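Local coordinates for protein uricase (Bacillus fastidiosus, PDB 4R8X) that catalyses the oxidation of urate to 5-hydroxyisourate, the first step of urate degradation to (S)-allantoin, at residues 73-76 and 77-81; 208-211 and 212-215; 240-243 and 244-248. All coordinates share one frame; numbering follows the deposited sequence.

Contact 1: residues 73-76 and 77-81; sequences KNFI and QRHAA
Within helix 69-82, F75 and H79 stand one turn apart and form an i, i+4 aromatic pair, an offset stack whose ring centroids lie 4.2 Å from each other with planes at 23°. The imidazole presents CE1 to one face of the phenyl ring, toward its rim, and this atom comes within 3.4 Å of F75 CE1. What fixes the rotation of the imidazole is a second grip: H79 ND1 donates to F75 O at 2.8 Å, with the oxygen in the ring plane. The carbonyl already takes the helical bond from H79 N, and the two donors reach F75 O from opposite faces of its plane. With CG of F75 anti to the backbone N (chi1 -166°), the phenyl ring lies where H79 can cover it; F99 of helix 88-102 stacks on the same phenyl ring, and Y187 of the third subunit also meets it. Alongside, the R78 guanidinium lies nearly parallel to the N74 amide, 15° between planes, with NH2 3.8 Å from N74 CB; R78 NH1 and N74 ND2 both bond to backbone oxygens of the third subunit, E186 O and Y187 O. On the K73 side, NZ donates to N74 OD1 at 2.7 Å, and a water donates to N74 OD1 and to Q77 OE1 and so bridges the asparagine and glutamine side chains.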
ATOM      1  N   LYS D  73     -18.262 -11.094 -14.948  1.00 13.28           N
ATOM      2  CA  LYS D  73     -16.869 -11.014 -15.324  1.00 14.55           C
ATOM      3  C   LYS D  73     -16.659 -11.591 -16.726  1.00 13.88           C
ATOM      4  O   LYS D  73     -16.019 -10.967 -17.566  1.00 14.47           O
ATOM      5  CB  LYS D  73     -16.013 -11.740 -14.285  1.00 15.61           C
ATOM      6  CG  LYS D  73     -14.572 -11.982 -14.709  1.00 17.54           C
ATOM      7  CD  LYS D  73     -13.898 -13.015 -13.827  1.00 21.88           C
ATOM      8  CE  LYS D  73     -14.540 -14.391 -13.974  1.00 23.58           C
ATOM      9  NZ  LYS D  73     -14.201 -15.104 -15.231  1.00 25.78           N
ATOM     10  N   ASN D  74     -17.232 -12.767 -16.985  1.00 13.81           N
ATOM     11  CA  ASN D  74     -17.137 -13.387 -18.303  1.00 13.33           C
ATOM     12  C   ASN D  74     -17.760 -12.509 -19.382  1.00 12.60           C
ATOM     13  O   ASN D  74     -17.224 -12.369 -20.472  1.00 12.59           O
ATOM     14  CB  ASN D  74     -17.822 -14.761 -18.323  1.00 14.12           C
ATOM     15  CG  ASN D  74     -17.125 -15.786 -17.448  1.00 15.07           C
ATOM     16  OD1 ASN D  74     -15.933 -15.675 -17.175  1.00 15.25           O
ATOM     17  ND2 ASN D  74     -17.870 -16.812 -17.023  1.00 16.02           N
ATOM     18  N   PHE D  75     -18.905 -11.919 -19.063  1.00 11.47           N
ATOM     19  CA  PHE D  75     -19.601 -11.022 -19.980  1.00 13.24           C
ATOM     20  C   PHE D  75     -18.691  -9.873 -20.420  1.00 12.90           C
ATOM     21  O   PHE D  75     -18.575  -9.574 -21.616  1.00 12.50           O
ATOM     22  CB  PHE D  75     -20.840 -10.475 -19.276  1.00 13.49           C
ATOM     23  CG  PHE D  75     -21.844  -9.806 -20.189  1.00 14.23           C
ATOM     24  CD1 PHE D  75     -21.716  -8.464 -20.529  1.00 14.13           C
ATOM     25  CD2 PHE D  75     -22.947 -10.507 -20.659  1.00 13.91           C
ATOM     26  CE1 PHE D  75     -22.656  -7.836 -21.341  1.00 12.93           C
ATOM     27  CE2 PHE D  75     -23.888  -9.884 -21.470  1.00 14.17           C
ATOM     28  CZ  PHE D  75     -23.744  -8.556 -21.810  1.00 14.18           C
ATOM     29  N   ILE D  76     -18.035  -9.226 -19.455  1.00 12.89           N
ATOM     30  CA  ILE D  76     -17.211  -8.077 -19.762  1.00 13.36           C
ATOM     31  C   ILE D  76     -16.024  -8.508 -20.601  1.00 12.79           C
ATOM     32  O   ILE D  76     -15.712  -7.906 -21.630  1.00 12.77           O
ATOM     33  CB  ILE D  76     -16.730  -7.379 -18.473  1.00 14.03           C
ATOM     34  CG1 ILE D  76     -17.921  -6.773 -17.717  1.00 14.95           C
ATOM     35  CG2 ILE D  76     -15.667  -6.309 -18.786  1.00 14.88           C
ATOM     36  CD1 ILE D  76     -17.591  -6.405 -16.279  1.00 14.98           C
ATOM     37  N   GLN D  77     -15.374  -9.576 -20.165  1.00 13.95           N
ATOM     38  CA  GLN D  77     -14.189 -10.039 -20.854  1.00 15.26           C
ATOM     39  C   GLN D  77     -14.482 -10.459 -22.303  1.00 15.08           C
ATOM     40  O   GLN D  77     -13.691 -10.189 -23.208  1.00 16.38           O
ATOM     41  CB  GLN D  77     -13.501 -11.136 -20.032  1.00 16.63           C
ATOM     42  CG  GLN D  77     -12.853 -10.559 -18.754  1.00 18.31           C
ATOM     43  CD  GLN D  77     -12.401 -11.616 -17.771  1.00 19.79           C
ATOM     44  OE1 GLN D  77     -12.753 -12.784 -17.897  1.00 20.43           O
ATOM     45  NE2 GLN D  77     -11.613 -11.202 -16.777  1.00 19.38           N
ATOM     46  N   ARG D  78     -15.636 -11.068 -22.543  1.00 14.59           N
ATOM     47  CA  ARG D  78     -15.971 -11.449 -23.903  1.00 15.52           C
ATOM     48  C   ARG D  78     -16.325 -10.246 -24.769  1.00 14.76           C
ATOM     49  O   ARG D  78     -16.014 -10.211 -25.962  1.00 15.93           O
ATOM     50  CB  ARG D  78     -17.084 -12.488 -23.909  1.00 17.28           C
ATOM     51  CG  ARG D  78     -16.564 -13.831 -23.464  1.00 19.57           C
ATOM     52  CD  ARG D  78     -17.653 -14.850 -23.309  1.00 22.06           C
ATOM     53  NE  ARG D  78     -17.322 -15.785 -22.245  1.00 23.63           N
ATOM     54  CZ  ARG D  78     -18.128 -16.759 -21.847  1.00 24.10           C
ATOM     55  NH1 ARG D  78     -19.296 -16.919 -22.449  1.00 23.50           N
ATOM     56  NH2 ARG D  78     -17.762 -17.570 -20.864  1.00 25.66           N
ATOM     57  N   HIS D  79     -16.970  -9.249 -24.176  1.00 14.01           N
ATOM     58  CA  HIS D  79     -17.261  -8.044 -24.930  1.00 13.91           C
ATOM     59  C   HIS D  79     -16.013  -7.214 -25.238  1.00 12.87           C
ATOM     60  O   HIS D  79     -16.005  -6.457 -26.204  1.00 12.64           O
ATOM     61  CB  HIS D  79     -18.359  -7.219 -24.256  1.00 14.32           C
ATOM     62  CG  HIS D  79     -19.725  -7.789 -24.472  1.00 14.50           C
ATOM     63  ND1 HIS D  79     -20.193  -8.876 -23.763  1.00 14.77           N
ATOM     64  CD2 HIS D  79     -20.695  -7.471 -25.364  1.00 15.69           C
ATOM     65  CE1 HIS D  79     -21.407  -9.184 -24.195  1.00 15.31           C
ATOM     66  NE2 HIS D  79     -21.731  -8.349 -25.165  1.00 15.83           N
ATOM     67  N   ALA D  80     -14.948  -7.384 -24.457  1.00 13.24           N
ATOM     68  CA  ALA D  80     -13.688  -6.743 -24.796  1.00 13.16           C
ATOM     69  C   ALA D  80     -13.126  -7.282 -26.108  1.00 13.11           C
ATOM     70  O   ALA D  80     -12.439  -6.569 -26.839  1.00 12.94           O
ATOM     71  CB  ALA D  80     -12.679  -6.917 -23.674  1.00 14.13           C
ATOM     72  N   ALA D  81     -13.444  -8.534 -26.422  1.00 14.15           N
ATOM     73  CA  ALA D  81     -12.967  -9.130 -27.664  1.00 15.91           C
ATOM     74  C   ALA D  81     -13.770  -8.637 -28.863  1.00 17.02           C
ATOM     75  O   ALA D  81     -13.222  -8.474 -29.945  1.00 18.56           O
ATOM     76  CB  ALA D  81     -12.986 -10.651 -27.587  1.00 15.99           C
TER
HETATM   77  O   HOH W   1     -13.796 -15.080 -18.502  1.00 38.28           O

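Contact 2: residues 208-211 and 212-215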
ATOM      1  N   TYR D 208     -19.100  16.022 -21.413  1.00 14.43           N
ATOM      2  CA  TYR D 208     -19.413  16.413 -22.783  1.00 15.33           C
ATOM      3  C   TYR D 208     -20.822  16.986 -22.901  1.00 16.69           C
ATOM      4  O   TYR D 208     -21.763  16.473 -22.289  1.00 17.22           O
ATOM      5  CB  TYR D 208     -19.352  15.189 -23.690  1.00 14.24           C
ATOM      6  CG  TYR D 208     -17.973  14.627 -23.979  1.00 14.12           C
ATOM      7  CD1 TYR D 208     -17.355  13.740 -23.102  1.00 14.33           C
ATOM      8  CD2 TYR D 208     -17.312  14.947 -25.154  1.00 14.30           C
ATOM      9  CE1 TYR D 208     -16.096  13.205 -23.391  1.00 14.54           C
ATOM     10  CE2 TYR D 208     -16.073  14.422 -25.458  1.00 14.50           C
ATOM     11  CZ  TYR D 208     -15.462  13.557 -24.568  1.00 13.91           C
ATOM     12  OH  TYR D 208     -14.226  13.023 -24.865  1.00 14.17           O
ATOM     13  N   GLU D 209     -20.963  18.035 -23.706  1.00 17.06           N
ATOM     14  CA  GLU D 209     -22.290  18.535 -24.073  1.00 17.68           C
ATOM     15  C   GLU D 209     -23.060  17.462 -24.832  1.00 18.30           C
ATOM     16  O   GLU D 209     -24.246  17.240 -24.580  1.00 19.57           O
ATOM     17  CB  GLU D 209     -22.174  19.804 -24.922  1.00 18.94           C
ATOM     18  CG  GLU D 209     -23.512  20.455 -25.278  1.00 20.35           C
ATOM     19  CD  GLU D 209     -23.355  21.652 -26.194  0.38 20.94           C
ATOM     20  OE1 GLU D 209     -22.207  21.995 -26.544  0.44 21.30           O
ATOM     21  OE2 GLU D 209     -24.385  22.251 -26.563  0.30 21.41           O
ATOM     22  N   ASN D 210     -22.372  16.797 -25.754  1.00 17.62           N
ATOM     23  CA  ASN D 210     -22.958  15.733 -26.555  1.00 17.81           C
ATOM     24  C   ASN D 210     -22.256  14.437 -26.202  1.00 16.48           C
ATOM     25  O   ASN D 210     -21.145  14.183 -26.664  1.00 16.97           O
ATOM     26  CB  ASN D 210     -22.813  16.039 -28.050  1.00 18.87           C
ATOM     27  CG  ASN D 210     -23.579  15.064 -28.922  0.32 18.74           C
ATOM     28  OD1 ASN D 210     -24.808  14.995 -28.864  0.30 18.72           O
ATOM     29  ND2 ASN D 210     -22.857  14.312 -29.746  0.44 18.82           N
ATOM     30  N   GLN D 211     -22.905  13.638 -25.363  1.00 15.92           N
ATOM     31  CA  GLN D 211     -22.278  12.475 -24.748  1.00 15.77           C
ATOM     32  C   GLN D 211     -21.768  11.455 -25.752  1.00 15.32           C
ATOM     33  O   GLN D 211     -20.790  10.768 -25.484  1.00 15.84           O
ATOM     34  CB  GLN D 211     -23.228  11.827 -23.738  1.00 17.66           C
ATOM     35  CG  GLN D 211     -23.451  12.677 -22.490  1.00 18.21           C
ATOM     36  CD  GLN D 211     -24.486  12.100 -21.546  1.00 18.03           C
ATOM     37  OE1 GLN D 211     -25.419  11.412 -21.965  1.00 18.79           O
ATOM     38  NE2 GLN D 211     -24.329  12.385 -20.257  1.00 17.84           N
ATOM     39  N   ASP D 212     -22.401  11.349 -26.910  1.00 16.77           N
ATOM     40  CA  ASP D 212     -21.919  10.438 -27.941  1.00 17.15           C
ATOM     41  C   ASP D 212     -20.507  10.772 -28.428  1.00 17.42           C
ATOM     42  O   ASP D 212     -19.826   9.907 -28.981  1.00 17.85           O
ATOM     43  CB  ASP D 212     -22.889  10.384 -29.126  1.00 18.19           C
ATOM     44  CG  ASP D 212     -24.175   9.657 -28.793  1.00 20.88           C
ATOM     45  OD1 ASP D 212     -24.254   9.021 -27.719  1.00 20.48           O
ATOM     46  OD2 ASP D 212     -25.108   9.713 -29.622  1.00 22.36           O
ATOM     47  N   ASP D 213     -20.059  12.011 -28.227  1.00 16.74           N
ATOM     48  CA  ASP D 213     -18.681  12.364 -28.583  1.00 16.82           C
ATOM     49  C   ASP D 213     -17.643  11.465 -27.891  1.00 16.56           C
ATOM     50  O   ASP D 213     -16.574  11.201 -28.443  1.00 18.16           O
ATOM     51  CB  ASP D 213     -18.377  13.827 -28.244  1.00 17.05           C
ATOM     52  CG  ASP D 213     -19.056  14.816 -29.182  1.00 18.86           C
ATOM     53  OD1 ASP D 213     -19.671  14.405 -30.187  1.00 19.91           O
ATOM     54  OD2 ASP D 213     -18.947  16.026 -28.910  1.00 19.52           O
ATOM     55  N   ALA D 214     -17.971  11.007 -26.685  1.00 14.26           N
ATOM     56  CA  ALA D 214     -17.082  10.166 -25.897  1.00 13.93           C
ATOM     57  C   ALA D 214     -16.860   8.785 -26.506  1.00 14.27           C
ATOM     58  O   ALA D 214     -15.919   8.096 -26.130  1.00 15.86           O
ATOM     59  CB  ALA D 214     -17.614  10.035 -24.481  1.00 15.06           C
ATOM     60  N   LYS D 215     -17.715   8.385 -27.441  1.00 15.02           N
ATOM     61  CA  LYS D 215     -17.599   7.095 -28.108  1.00 16.04           C
ATOM     62  C   LYS D 215     -16.468   7.054 -29.131  1.00 17.27           C
ATOM     63  O   LYS D 215     -16.030   5.973 -29.531  1.00 19.24           O
ATOM     64  CB  LYS D 215     -18.901   6.747 -28.815  1.00 17.05           C
ATOM     65  CG  LYS D 215     -20.058   6.455 -27.897  1.00 18.46           C
ATOM     66  CD  LYS D 215     -21.255   6.054 -28.727  1.00 20.30           C
ATOM     67  CE  LYS D 215     -22.497   5.929 -27.881  1.00 21.22           C
ATOM     68  NZ  LYS D 215     -23.589   5.347 -28.706  1.00 22.54           N
TER
HETATM   69  O   HOH W   2     -19.716  17.107 -26.564  1.00 17.02           O
HETATM   70  O   HOH W   3     -24.895  12.624 -27.649  1.00 31.62           O
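Y208 reaches D213 and A214 through its ring, and following that side chain outward shows how a strand end can be closed over by the turn that succeeds it. From CB, which points toward 212-215, CG is carried beside the backbone N (chi1 -72°), and the ring then slides under the turn. CD2 meets D213 CB at 3.5 Å, and CE2 touches the same methylene. On the other flank CE1 lies 3.7 Å from A214 CB, the methyl that makes an off-centre CH-pi contact with the ring. The backbone N of A214 sits above the centre of that face. CZ faces A214 CA, and at the tip OH is hydrogen-bonded to V223 N, so the phenol also ties in the chain leading to helix 225-238.

Above the ring, the turn is closed by backbone and side-chain bonds. N210 O accepts from D213 N at 2.9 Å, while N210 ND2 returns a nearly straight bond to D213 OD1 (169°). The amide and carboxylate planes are 69° apart, and the donor approaches OD1 from above the carboxylate plane. A water accepts from N210 N and lies within hydrogen-bonding range of D213 OD2, and another accepts from D212 N. A214 N donates to Q211 O at 3.1 Å, and Q211 O is also met by Q162 NE2 of strand 156-173. These i, i+3 backbone bonds, continued by K215 N to D212 O, are the signature of a 3-10 turn, here the one that follows strand 198-208 as the chain leaves the antiparallel sheet.

Contact 3: residues 240-243 and 244-248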
ATOM      1  N   ASP D 240       2.190  32.023 -13.773  1.00 23.23           N
ATOM      2  CA  ASP D 240       2.660  32.396 -12.448  1.00 25.17           C
ATOM      3  C   ASP D 240       1.460  32.285 -11.519  1.00 24.83           C
ATOM      4  O   ASP D 240       0.699  33.236 -11.349  1.00 25.29           O
ATOM      5  CB  ASP D 240       3.226  33.819 -12.454  1.00 27.56           C
ATOM      6  CG  ASP D 240       4.399  33.972 -13.405  1.00 29.92           C
ATOM      7  OD1 ASP D 240       5.313  33.122 -13.362  1.00 31.35           O
ATOM      8  OD2 ASP D 240       4.400  34.928 -14.211  1.00 31.81           O
ATOM      9  N   ASN D 241       1.267  31.106 -10.944  1.00 24.32           N
ATOM     10  CA  ASN D 241       0.078  30.867 -10.140  1.00 23.87           C
ATOM     11  C   ASN D 241       0.183  31.549  -8.783  1.00 23.80           C
ATOM     12  O   ASN D 241       1.280  31.753  -8.258  1.00 24.01           O
ATOM     13  CB  ASN D 241      -0.182  29.367  -9.977  1.00 23.96           C
ATOM     14  CG  ASN D 241       0.813  28.702  -9.057  1.00 23.72           C
ATOM     15  OD1 ASN D 241       0.755  28.879  -7.838  1.00 24.80           O
ATOM     16  ND2 ASN D 241       1.726  27.917  -9.630  1.00 23.58           N
ATOM     17  N   LYS D 242      -0.970  31.893  -8.223  1.00 24.20           N
ATOM     18  CA  LYS D 242      -1.046  32.587  -6.943  1.00 23.98           C
ATOM     19  C   LYS D 242      -1.495  31.624  -5.852  1.00 22.94           C
ATOM     20  O   LYS D 242      -1.509  31.962  -4.667  1.00 23.84           O
ATOM     21  CB  LYS D 242      -2.042  33.744  -7.039  1.00 25.10           C
ATOM     22  CG  LYS D 242      -1.684  34.802  -8.073  1.00 26.11           C
ATOM     23  CD  LYS D 242      -2.885  35.703  -8.356  1.00 27.31           C
ATOM     24  CE  LYS D 242      -2.605  36.678  -9.490  1.00 28.74           C
ATOM     25  NZ  LYS D 242      -3.861  37.289  -9.991  1.00 29.98           N
ATOM     26  N   SER D 243      -1.882  30.427  -6.275  1.00 21.36           N
ATOM     27  CA  SER D 243      -2.329  29.368  -5.381  1.00 20.89           C
ATOM     28  C   SER D 243      -2.693  28.188  -6.252  1.00 18.77           C
ATOM     29  O   SER D 243      -2.762  28.313  -7.473  1.00 17.25           O
ATOM     30  CB  SER D 243      -3.566  29.786  -4.591  1.00 21.41           C
ATOM     31  OG  SER D 243      -4.612  30.160  -5.468  1.00 21.23           O
ATOM     32  N   ILE D 244      -2.921  27.040  -5.628  1.00 18.46           N
ATOM     33  CA  ILE D 244      -3.436  25.898  -6.367  1.00 17.44           C
ATOM     34  C   ILE D 244      -4.839  26.228  -6.869  1.00 16.87           C
ATOM     35  O   ILE D 244      -5.204  25.864  -7.988  1.00 16.00           O
ATOM     36  CB  ILE D 244      -3.459  24.632  -5.504  1.00 17.68           C
ATOM     37  CG1 ILE D 244      -2.039  24.233  -5.121  1.00 17.93           C
ATOM     38  CG2 ILE D 244      -4.124  23.486  -6.249  1.00 18.43           C
ATOM     39  CD1 ILE D 244      -1.997  23.054  -4.206  1.00 19.93           C
ATOM     40  N   GLN D 245      -5.618  26.922  -6.039  1.00 16.14           N
ATOM     41  CA  GLN D 245      -6.960  27.358  -6.417  1.00 15.96           C
ATOM     42  C   GLN D 245      -6.918  28.129  -7.726  1.00 15.80           C
ATOM     43  O   GLN D 245      -7.649  27.824  -8.662  1.00 15.55           O
ATOM     44  CB  GLN D 245      -7.574  28.250  -5.332  1.00 16.02           C
ATOM     45  CG  GLN D 245      -8.004  27.513  -4.075  1.00 17.74           C
ATOM     46  CD  GLN D 245      -6.921  27.449  -3.015  1.00 19.37           C
ATOM     47  OE1 GLN D 245      -5.727  27.357  -3.322  1.00 19.99           O
ATOM     48  NE2 GLN D 245      -7.336  27.496  -1.751  1.00 19.58           N
ATOM     49  N   HIS D 246      -6.046  29.129  -7.774  1.00 15.24           N
ATOM     50  CA  HIS D 246      -5.858  29.956  -8.954  1.00 16.07           C
ATOM     51  C   HIS D 246      -5.376  29.124 -10.148  1.00 15.13           C
ATOM     52  O   HIS D 246      -5.882  29.257 -11.259  1.00 14.95           O
ATOM     53  CB  HIS D 246      -4.878  31.080  -8.605  1.00 17.95           C
ATOM     54  CG  HIS D 246      -4.513  31.963  -9.756  1.00 20.71           C
ATOM     55  ND1 HIS D 246      -3.230  32.042 -10.251  1.00 21.30           N
ATOM     56  CD2 HIS D 246      -5.258  32.818 -10.499  1.00 22.02           C
ATOM     57  CE1 HIS D 246      -3.199  32.907 -11.250  1.00 22.48           C
ATOM     58  NE2 HIS D 246      -4.417  33.391 -11.421  1.00 23.09           N
ATOM     59  N   LEU D 247      -4.407  28.249  -9.909  1.00 15.07           N
ATOM     60  CA  LEU D 247      -3.882  27.386 -10.964  1.00 14.07           C
ATOM     61  C   LEU D 247      -4.953  26.538 -11.647  1.00 14.23           C
ATOM     62  O   LEU D 247      -5.034  26.508 -12.879  1.00 14.43           O
ATOM     63  CB  LEU D 247      -2.775  26.497 -10.408  1.00 14.92           C
ATOM     64  CG  LEU D 247      -2.253  25.402 -11.338  1.00 15.88           C
ATOM     65  CD1 LEU D 247      -1.588  26.014 -12.570  1.00 17.37           C
ATOM     66  CD2 LEU D 247      -1.291  24.516 -10.580  1.00 17.59           C
ATOM     67  N   ILE D 248      -5.783  25.862 -10.860  1.00 13.64           N
ATOM     68  CA  ILE D 248      -6.733  24.939 -11.452  1.00 13.93           C
ATOM     69  C   ILE D 248      -7.847  25.678 -12.179  1.00 13.67           C
ATOM     70  O   ILE D 248      -8.402  25.163 -13.151  1.00 14.17           O
ATOM     71  CB  ILE D 248      -7.274  23.892 -10.447  1.00 14.13           C
ATOM     72  CG1 ILE D 248      -7.987  24.551  -9.268  1.00 14.70           C
ATOM     73  CG2 ILE D 248      -6.133  23.008  -9.955  1.00 15.03           C
ATOM     74  CD1 ILE D 248      -8.657  23.537  -8.355  1.00 14.86           C
TER
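S243 OG and H246 N meet at 2.9 Å in the tight part of this contact, and the bond is nearly straight. The hydroxyl is brought over the first turn by its position between the backbone N and the carbonyl carbon (chi1 57°). S243 O takes L247 N, also at 2.9 Å, and L247 CB packs on N241 CB. This is a classical N-cap: S243 precedes helix 244-258, and its hydroxyl satisfies a first-turn N-H that has no helical carbonyl to use. Next to the cap lies Q245, predicted to bind urate, whose OE1 comes within 3.5 Å of S243 CB.

H246 folds back from the helix to the preceding loop. ND1 accepts from K242 N at 3.0 Å, the donor tilted 33° from the ring plane, while N241 CA lies at the ring edge. The extended K242 chain belongs to the packed part too: its CD makes a CH-pi contact over the centre of the imidazole face, 4.0 Å from the H246 ring centroid, and NZ goes on to a salt bridge with E318. Replacing H246 by an alanine would probably leave K242 N without its acceptor and let the lysine chain, deprived of the ring beneath it, turn more freely.

The loose side is that of D240 alone, which is exposed and whose backbone O approaches H246 CE1 no nearer than 3.9 Å.

Overall arrangement
The three contacts follow one another along the chain, each of them local. Contact 1 lies on helix 69-82, whose side chains touch strand 5-17; contact 2 is in the loop leaving strand 198-208; contact 3, at the start of helix 244-258, packs on strands 198-208, 262-271 and 296-304. All these strands belong to one antiparallel sheet. The centres of contacts 1 and 2 are about 24 Å apart and those of 2 and 3 about 29 Å; contacts 1 and 3, about 43 Å apart, lie on opposite sides of the chain's centre. Contacts 1 and 3 both touch the third subunit, and contact 1 also packs on the second, whereas contact 2 touches no other chain of the tetramer. Contact 3 alone includes a predicted urate-binding residue.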